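Mandelate racemase/muconate lactonizing enzyme, C-terminal domain protein (Paracoccus denitrificans, PDB 4DWD) binds magnesium and probably acts as a hydro-lyase, as a member of the mandelate racemase group of the enolase superfamily. Local coordinates at residues 202-207 / 235-240; 220-225 / 241-246. All coordinates share one frame; numbering follows the deposited sequence.

Interaction 1: residues 202-207 / 235-240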
ATOM      1  N   TYR B 202     -17.059 -18.346  12.281  1.00  9.20           N
ATOM      2  CA  TYR B 202     -16.918 -17.077  13.019  1.00  9.30           C
ATOM      3  C   TYR B 202     -16.880 -15.838  12.157  1.00  9.36           C
ATOM      4  O   TYR B 202     -16.498 -15.872  10.976  1.00 10.21           O
ATOM      5  CB  TYR B 202     -15.652 -17.069  13.887  1.00  9.64           C
ATOM      6  CG  TYR B 202     -15.544 -18.238  14.825  1.00  9.49           C
ATOM      7  CD1 TYR B 202     -16.525 -18.487  15.787  1.00 10.66           C
ATOM      8  CD2 TYR B 202     -14.459 -19.090  14.762  1.00 10.51           C
ATOM      9  CE1 TYR B 202     -16.426 -19.573  16.644  1.00 11.18           C
ATOM     10  CE2 TYR B 202     -14.340 -20.177  15.624  1.00 10.47           C
ATOM     11  CZ  TYR B 202     -15.332 -20.408  16.558  1.00 11.73           C
ATOM     12  OH  TYR B 202     -15.228 -21.489  17.394  1.00 12.75           O
ATOM     13  N   SER B 203     -17.283 -14.734  12.775  1.00  9.34           N
ATOM     14  CA  SER B 203     -17.036 -13.413  12.229  1.00 10.02           C
ATOM     15  C   SER B 203     -15.549 -13.093  12.377  1.00  9.57           C
ATOM     16  O   SER B 203     -14.821 -13.823  13.058  1.00  9.42           O
ATOM     17  CB  SER B 203     -17.844 -12.392  13.024  1.00 11.04           C
ATOM     18  OG  SER B 203     -17.460 -12.390  14.394  1.00 11.29           O
ATOM     19  N   VAL B 204     -15.079 -12.007  11.769  1.00 10.00           N
ATOM     20  CA  VAL B 204     -13.689 -11.608  12.012  1.00  9.58           C
ATOM     21  C   VAL B 204     -13.419 -11.414  13.519  1.00  9.56           C
ATOM     22  O   VAL B 204     -12.442 -11.939  14.057  1.00  9.31           O
ATOM     23  CB  VAL B 204     -13.339 -10.323  11.239  1.00  9.84           C
ATOM     24  CG1 VAL B 204     -11.990  -9.765  11.679  1.00 10.58           C
ATOM     25  CG2 VAL B 204     -13.338 -10.599   9.737  1.00 11.38           C
ATOM     26  N   GLY B 205     -14.304 -10.691  14.206  1.00  9.77           N
ATOM     27  CA  GLY B 205     -14.120 -10.452  15.633  1.00  9.93           C
ATOM     28  C   GLY B 205     -14.181 -11.731  16.446  1.00  9.55           C
ATOM     29  O   GLY B 205     -13.397 -11.924  17.377  1.00 10.48           O
ATOM     30  N   GLY B 206     -15.125 -12.610  16.118  1.00  9.19           N
ATOM     31  CA  GLY B 206     -15.233 -13.891  16.813  1.00 10.54           C
ATOM     32  C   GLY B 206     -13.990 -14.731  16.594  1.00  9.69           C
ATOM     33  O   GLY B 206     -13.531 -15.436  17.508  1.00  9.92           O
ATOM     34  N   ALA B 207     -13.469 -14.704  15.367  1.00  8.79           N
ATOM     35  CA  ALA B 207     -12.260 -15.455  15.018  1.00  8.99           C
ATOM     36  C   ALA B 207     -11.040 -14.985  15.795  1.00  9.28           C
ATOM     37  O   ALA B 207     -10.240 -15.791  16.251  1.00  9.41           O
ATOM     38  CB  ALA B 207     -11.986 -15.356  13.528  1.00  9.15           C
ATOM     39  N   GLY B 235      -7.345 -13.645   5.209  1.00  8.21           N
ATOM     40  CA  GLY B 235      -5.942 -13.247   5.293  1.00  9.34           C
ATOM     41  C   GLY B 235      -5.678 -12.215   6.380  1.00  8.74           C
ATOM     42  O   GLY B 235      -4.611 -12.205   6.984  1.00  8.73           O
ATOM     43  N   GLU B 236      -6.654 -11.337   6.615  1.00  8.61           N
ATOM     44  CA  GLU B 236      -6.552 -10.338   7.687  1.00  9.14           C
ATOM     45  C   GLU B 236      -6.456 -11.030   9.045  1.00  9.08           C
ATOM     46  O   GLU B 236      -5.591 -10.695   9.875  1.00  9.38           O
ATOM     47  CB  GLU B 236      -7.754  -9.396   7.667  1.00 10.61           C
ATOM     48  CG  GLU B 236      -7.779  -8.428   8.842  1.00 11.00           C
ATOM     49  CD  GLU B 236      -8.952  -7.472   8.783  1.00 13.01           C
ATOM     50  OE1 GLU B 236      -9.156  -6.863   7.711  1.00 16.61           O
ATOM     51  OE2 GLU B 236      -9.650  -7.320   9.812  1.00 12.53           O
ATOM     52  N   VAL B 237      -7.333 -12.018   9.253  1.00  8.83           N
ATOM     53  CA  VAL B 237      -7.324 -12.744  10.514  1.00  9.08           C
ATOM     54  C   VAL B 237      -5.996 -13.480  10.651  1.00  9.00           C
ATOM     55  O   VAL B 237      -5.388 -13.467  11.742  1.00  9.63           O
ATOM     56  CB  VAL B 237      -8.527 -13.707  10.614  1.00  9.10           C
ATOM     57  CG1 VAL B 237      -8.380 -14.686  11.788  1.00  9.67           C
ATOM     58  CG2 VAL B 237      -9.829 -12.919  10.720  1.00 10.96           C
ATOM     59  N   ALA B 238      -5.512 -14.063   9.550  1.00  8.80           N
ATOM     60  CA  ALA B 238      -4.216 -14.755   9.557  1.00  8.84           C
ATOM     61  C   ALA B 238      -3.074 -13.816   9.987  1.00  9.05           C
ATOM     62  O   ALA B 238      -2.206 -14.203  10.766  1.00  9.62           O
ATOM     63  CB  ALA B 238      -3.934 -15.356   8.177  1.00  8.74           C
ATOM     64  N   GLN B 239      -3.075 -12.587   9.491  1.00  8.79           N
ATOM     65  CA  GLN B 239      -1.997 -11.668   9.819  1.00  9.20           C
ATOM     66  C   GLN B 239      -2.138 -11.053  11.198  1.00  9.26           C
ATOM     67  O   GLN B 239      -1.140 -10.671  11.791  1.00 11.22           O
ATOM     68  CB  GLN B 239      -1.871 -10.585   8.754  1.00 10.84           C
ATOM     69  CG  GLN B 239      -1.329 -11.111   7.433  1.00 10.69           C
ATOM     70  CD  GLN B 239       0.107 -11.592   7.529  1.00 11.00           C
ATOM     71  OE1 GLN B 239       0.974 -10.909   8.096  1.00 14.07           O
ATOM     72  NE2 GLN B 239       0.372 -12.775   6.985  1.00 11.33           N
ATOM     73  N   ARG B 240      -3.368 -10.974  11.704  1.00  8.63           N
ATOM     74  CA  ARG B 240      -3.613 -10.352  13.017  1.00  9.24           C
ATOM     75  C   ARG B 240      -3.256 -11.291  14.165  1.00  9.35           C
ATOM     76  O   ARG B 240      -2.842 -10.828  15.213  1.00 11.03           O
ATOM     77  CB  ARG B 240      -5.062  -9.873  13.128  1.00  9.98           C
ATOM     78  CG  ARG B 240      -5.288  -8.583  12.354  1.00 10.80           C
ATOM     79  CD  ARG B 240      -6.743  -8.180  12.244  1.00 11.77           C
ATOM     80  NE  ARG B 240      -7.219  -7.656  13.517  1.00 12.93           N
ATOM     81  CZ  ARG B 240      -8.430  -7.158  13.710  1.00 14.54           C
ATOM     82  NH1 ARG B 240      -9.303  -7.121  12.707  1.00 16.03           N
ATOM     83  NH2 ARG B 240      -8.765  -6.708  14.913  1.00 15.82           N
TER
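The guanidinium of Arg240 is approached obliquely by Val204, whose CG1 lies 3.9 Å from Arg240 NH1. At the edge of the same group, in its plane, Glu236 OE2 accepts a hydrogen bond from Arg240 NH1 (2.9 Å), part of a salt bridge between residues one helical turn apart; the nitrogen meets the carboxylate on its anti side, 25° out of its plane. The methyl thus lies against both members of the charged pair, and the Val204 side chain crosses each at about a right angle. CG1 of Val204 can reach this far because it stands opposite the backbone N (chi1 170°), and it also touches Val237 CG2 at 3.9 Å. Deeper in, Ala207 CB meets Val237 CG1 at 4.1 Å. Arg240 NH2 bonds to the Leu241 carbonyl of the second subunit, and Glu236 OE1 forms a salt bridge with Arg266 there. A leucine in place of Glu236 would probably leave Arg240 NH1 without its carboxylate mate and deprive Arg266 of the second subunit of its counter-charge. The contact joins the first turn of helix 204-216 to the last turns of helix 231-240, neighbours on the outside of the barrel, with Ala207 also resting on Pro225 in the loop after strand 221-223.

Interaction 2: residues 220-225 / 241-246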
ATOM      1  N   SER B 220      -1.777 -25.334  17.618  1.00  9.83           N
ATOM      2  CA  SER B 220      -0.794 -25.165  16.551  0.50 11.31           C
ATOM      3  C   SER B 220      -1.323 -24.477  15.303  1.00 11.38           C
ATOM      4  O   SER B 220      -0.609 -23.688  14.687  1.00 13.05           O
ATOM      5  CB  SER B 220      -0.122 -26.493  16.216  0.50 12.28           C
ATOM      6  OG  SER B 220       0.782 -26.827  17.250  0.50 13.60           O
ATOM      7  N   TRP B 221      -2.568 -24.742  14.941  1.00 10.29           N
ATOM      8  CA  TRP B 221      -3.170 -24.061  13.798  1.00  9.81           C
ATOM      9  C   TRP B 221      -4.645 -23.925  13.957  1.00  9.06           C
ATOM     10  O   TRP B 221      -5.258 -24.626  14.775  1.00  8.88           O
ATOM     11  CB  TRP B 221      -2.783 -24.694  12.450  1.00 10.13           C
ATOM     12  CG  TRP B 221      -3.514 -25.925  12.000  1.00 10.25           C
ATOM     13  CD1 TRP B 221      -4.589 -25.993  11.116  1.00 11.12           C
ATOM     14  CD2 TRP B 221      -3.210 -27.308  12.354  1.00 10.88           C
ATOM     15  NE1 TRP B 221      -4.953 -27.299  10.889  1.00 11.12           N
ATOM     16  CE2 TRP B 221      -4.152 -28.141  11.607  1.00 11.16           C
ATOM     17  CE3 TRP B 221      -2.261 -27.922  13.165  1.00 11.21           C
ATOM     18  CZ2 TRP B 221      -4.144 -29.529  11.707  1.00 11.45           C
ATOM     19  CZ3 TRP B 221      -2.264 -29.321  13.253  1.00 12.21           C
ATOM     20  CH2 TRP B 221      -3.183 -30.100  12.542  1.00 13.16           C
ATOM     21  N   PHE B 222      -5.211 -23.024  13.160  1.00  9.08           N
ATOM     22  CA  PHE B 222      -6.609 -22.579  13.269  1.00  8.61           C
ATOM     23  C   PHE B 222      -7.159 -22.516  11.856  1.00  8.69           C
ATOM     24  O   PHE B 222      -6.827 -21.609  11.096  1.00  8.84           O
ATOM     25  CB  PHE B 222      -6.608 -21.201  13.946  1.00  8.96           C
ATOM     26  CG  PHE B 222      -7.968 -20.619  14.288  1.00  8.60           C
ATOM     27  CD1 PHE B 222      -9.129 -21.401  14.455  1.00  9.13           C
ATOM     28  CD2 PHE B 222      -8.061 -19.245  14.535  1.00  8.57           C
ATOM     29  CE1 PHE B 222     -10.342 -20.803  14.825  1.00  9.16           C
ATOM     30  CE2 PHE B 222      -9.271 -18.653  14.891  1.00  8.96           C
ATOM     31  CZ  PHE B 222     -10.408 -19.423  15.045  1.00  8.76           C
ATOM     32  N   GLU B 223      -7.964 -23.516  11.497  1.00  9.27           N
ATOM     33  CA  GLU B 223      -8.393 -23.719  10.125  1.00  9.30           C
ATOM     34  C   GLU B 223      -9.743 -23.070   9.843  1.00 10.16           C
ATOM     35  O   GLU B 223     -10.677 -23.190  10.640  1.00 10.21           O
ATOM     36  CB  GLU B 223      -8.434 -25.230   9.847  1.00 10.24           C
ATOM     37  CG  GLU B 223      -8.732 -25.630   8.415  1.00 11.28           C
ATOM     38  CD  GLU B 223      -8.366 -27.076   8.121  1.00 14.59           C
ATOM     39  OE1 GLU B 223      -7.514 -27.646   8.843  1.00 11.87           O
ATOM     40  OE2 GLU B 223      -8.909 -27.628   7.139  1.00 17.04           O
ATOM     41  N   GLU B 224      -9.824 -22.395   8.691  1.00  9.63           N
ATOM     42  CA  GLU B 224     -11.077 -21.838   8.164  0.50 10.43           C
ATOM     43  C   GLU B 224     -11.905 -21.067   9.211  1.00 10.10           C
ATOM     44  O   GLU B 224     -13.090 -21.343   9.415  1.00 10.00           O
ATOM     45  CB  GLU B 224     -11.910 -22.936   7.483  0.50 12.12           C
ATOM     46  CG  GLU B 224     -11.241 -23.573   6.268  0.50 16.31           C
ATOM     47  CD  GLU B 224     -11.510 -22.836   4.961  0.50 17.04           C
ATOM     48  OE1 GLU B 224     -12.521 -22.098   4.858  0.50 14.55           O
ATOM     49  OE2 GLU B 224     -10.729 -23.012   4.010  0.50 14.92           O
ATOM     50  N   PRO B 225     -11.295 -20.053   9.861  1.00  9.05           N
ATOM     51  CA  PRO B 225     -12.050 -19.343  10.908  1.00  9.70           C
ATOM     52  C   PRO B 225     -13.301 -18.581  10.428  1.00 10.20           C
ATOM     53  O   PRO B 225     -14.309 -18.556  11.144  1.00 10.25           O
ATOM     54  CB  PRO B 225     -11.013 -18.362  11.497  1.00 10.27           C
ATOM     55  CG  PRO B 225      -9.925 -18.264  10.465  1.00 10.11           C
ATOM     56  CD  PRO B 225      -9.882 -19.619   9.809  1.00 10.02           C
ATOM     57  N   LEU B 241      -3.395 -12.596  13.956  1.00  8.36           N
ATOM     58  CA  LEU B 241      -3.139 -13.598  14.995  1.00  8.63           C
ATOM     59  C   LEU B 241      -1.712 -14.119  14.968  1.00  9.31           C
ATOM     60  O   LEU B 241      -0.976 -13.906  13.989  1.00 10.28           O
ATOM     61  CB  LEU B 241      -4.119 -14.768  14.848  1.00  8.29           C
ATOM     62  CG  LEU B 241      -5.573 -14.441  15.186  1.00  8.27           C
ATOM     63  CD1 LEU B 241      -6.386 -15.677  14.854  1.00  9.75           C
ATOM     64  CD2 LEU B 241      -5.726 -14.099  16.668  1.00 10.54           C
ATOM     65  N   ASP B 242      -1.328 -14.802  16.050  1.00  8.81           N
ATOM     66  CA  ASP B 242      -0.054 -15.513  16.110  1.00  8.92           C
ATOM     67  C   ASP B 242      -0.227 -16.972  15.696  1.00  9.48           C
ATOM     68  O   ASP B 242       0.603 -17.512  14.962  1.00 10.07           O
ATOM     69  CB  ASP B 242       0.545 -15.451  17.521  1.00  8.73           C
ATOM     70  CG  ASP B 242       1.013 -14.059  17.913  1.00  9.65           C
ATOM     71  OD1 ASP B 242       1.236 -13.202  17.022  1.00  9.30           O
ATOM     72  OD2 ASP B 242       1.149 -13.844  19.134  1.00 11.19           O
ATOM     73  N   ILE B 243      -1.290 -17.614  16.177  1.00  8.73           N
ATOM     74  CA  ILE B 243      -1.583 -19.005  15.773  1.00  9.05           C
ATOM     75  C   ILE B 243      -1.719 -19.035  14.248  1.00  9.08           C
ATOM     76  O   ILE B 243      -2.249 -18.107  13.648  1.00  9.67           O
ATOM     77  CB  ILE B 243      -2.848 -19.568  16.465  1.00  8.45           C
ATOM     78  CG1 ILE B 243      -3.043 -21.061  16.109  1.00  8.73           C
ATOM     79  CG2 ILE B 243      -4.095 -18.747  16.122  1.00  8.87           C
ATOM     80  CD1 ILE B 243      -4.055 -21.763  16.996  1.00  9.17           C
ATOM     81  N   THR B 244      -1.220 -20.094  13.626  1.00  8.72           N
ATOM     82  CA  THR B 244      -1.227 -20.197  12.170  1.00  9.52           C
ATOM     83  C   THR B 244      -2.634 -20.434  11.664  1.00  9.89           C
ATOM     84  O   THR B 244      -3.230 -21.473  11.944  1.00 10.27           O
ATOM     85  CB  THR B 244      -0.348 -21.353  11.706  1.00  9.78           C
ATOM     86  OG1 THR B 244       0.971 -21.163  12.219  1.00 10.50           O
ATOM     87  CG2 THR B 244      -0.309 -21.418  10.164  1.00 11.59           C
ATOM     88  N   VAL B 245      -3.156 -19.457  10.933  1.00  9.67           N
ATOM     89  CA  VAL B 245      -4.454 -19.570  10.296  1.00  9.18           C
ATOM     90  C   VAL B 245      -4.278 -20.269   8.958  1.00  9.53           C
ATOM     91  O   VAL B 245      -3.378 -19.936   8.186  1.00 10.12           O
ATOM     92  CB  VAL B 245      -5.099 -18.186  10.135  1.00  9.20           C
ATOM     93  CG1 VAL B 245      -6.309 -18.247   9.202  1.00 10.08           C
ATOM     94  CG2 VAL B 245      -5.482 -17.649  11.511  1.00 10.46           C
ATOM     95  N   SER B 246      -5.110 -21.279   8.705  1.00  9.31           N
ATOM     96  CA  SER B 246      -5.040 -22.028   7.448  1.00  9.19           C
ATOM     97  C   SER B 246      -6.358 -21.969   6.697  1.00  9.06           C
ATOM     98  O   SER B 246      -7.415 -21.816   7.291  1.00  9.36           O
ATOM     99  CB  SER B 246      -4.613 -23.482   7.708  1.00  9.87           C
ATOM    100  OG  SER B 246      -5.604 -24.180   8.438  1.00 10.61           O
TER
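Phe222 turns its ring toward Leu241 because its CG stands anti to the backbone N (chi1 -174°), while Ser246 has its OG between backbone N and carbonyl carbon (chi1 66°), which swings the hydroxyl in against Trp221 and Glu223. The two strands belong to a parallel beta-alpha-beta unit of the enolase-type modified TIM barrel, with helix 231-240 as the crossover. Their axes run 25° apart, and three backbone bonds join them: Phe222 N to Thr244 O (2.8 Å), Ser246 N to Phe222 O (3.0 Å), and Glu224 N to Ser246 O.

Phe222 and Val245 face the surrounding helices. Leu241 CD1 sits at the edge of the Phe222 ring, 4.0 Å from CD2, and Pro225 CB lies over one face, offset toward the rim; Ile243 CD1 touches Phe222 CB. Val210 and Leu214 of helix 204-216 continue this layer, and Pro225 CG closes on Val245 CG1 at 3.8 Å.

On the other side, Trp221, Glu223 and Ser246 point to the barrel interior. Glu223 belongs to a metal site with Asp197 and Glu249, seen occupied by calcium in a structure of this protein though calcium is not bound to this chain; its OE1 forms a salt bridge with Lys160. Ser246 OG is hydrogen-bonded to Gln269 OE1 and is wedged 3.3 Å from Glu223 CB and 3.4 Å from Trp221 CD1, at the edge of the indole. That edge is also turned to the carboxylate: Trp221 NE1 donates to the anti lone pair of Glu223 OE1, 3.3 Å away and almost exactly in the indole plane.

Overall arrangement
Interactions 1 and 2 are two layers of one sector of the barrel, their centres about 9 Å apart. The segments alternate along the chain: 202-207, 220-225, 235-240, 241-246, so helix 204-216 leads into strand 221-223, and helix 231-240 runs directly into the loop before strand 244-246. Interaction 1 pairs the helices on the outside, interaction 2 the strands beneath them. They meet where Ala238 CA packs on Val245 CB (3.6 Å) and where Ala207 O lies 3.3 Å from Phe222 CE2. Both also touch the third subunit, so this sector links the metal-site strand carrying Glu223, on the inside, to contacts between subunits, on the outside.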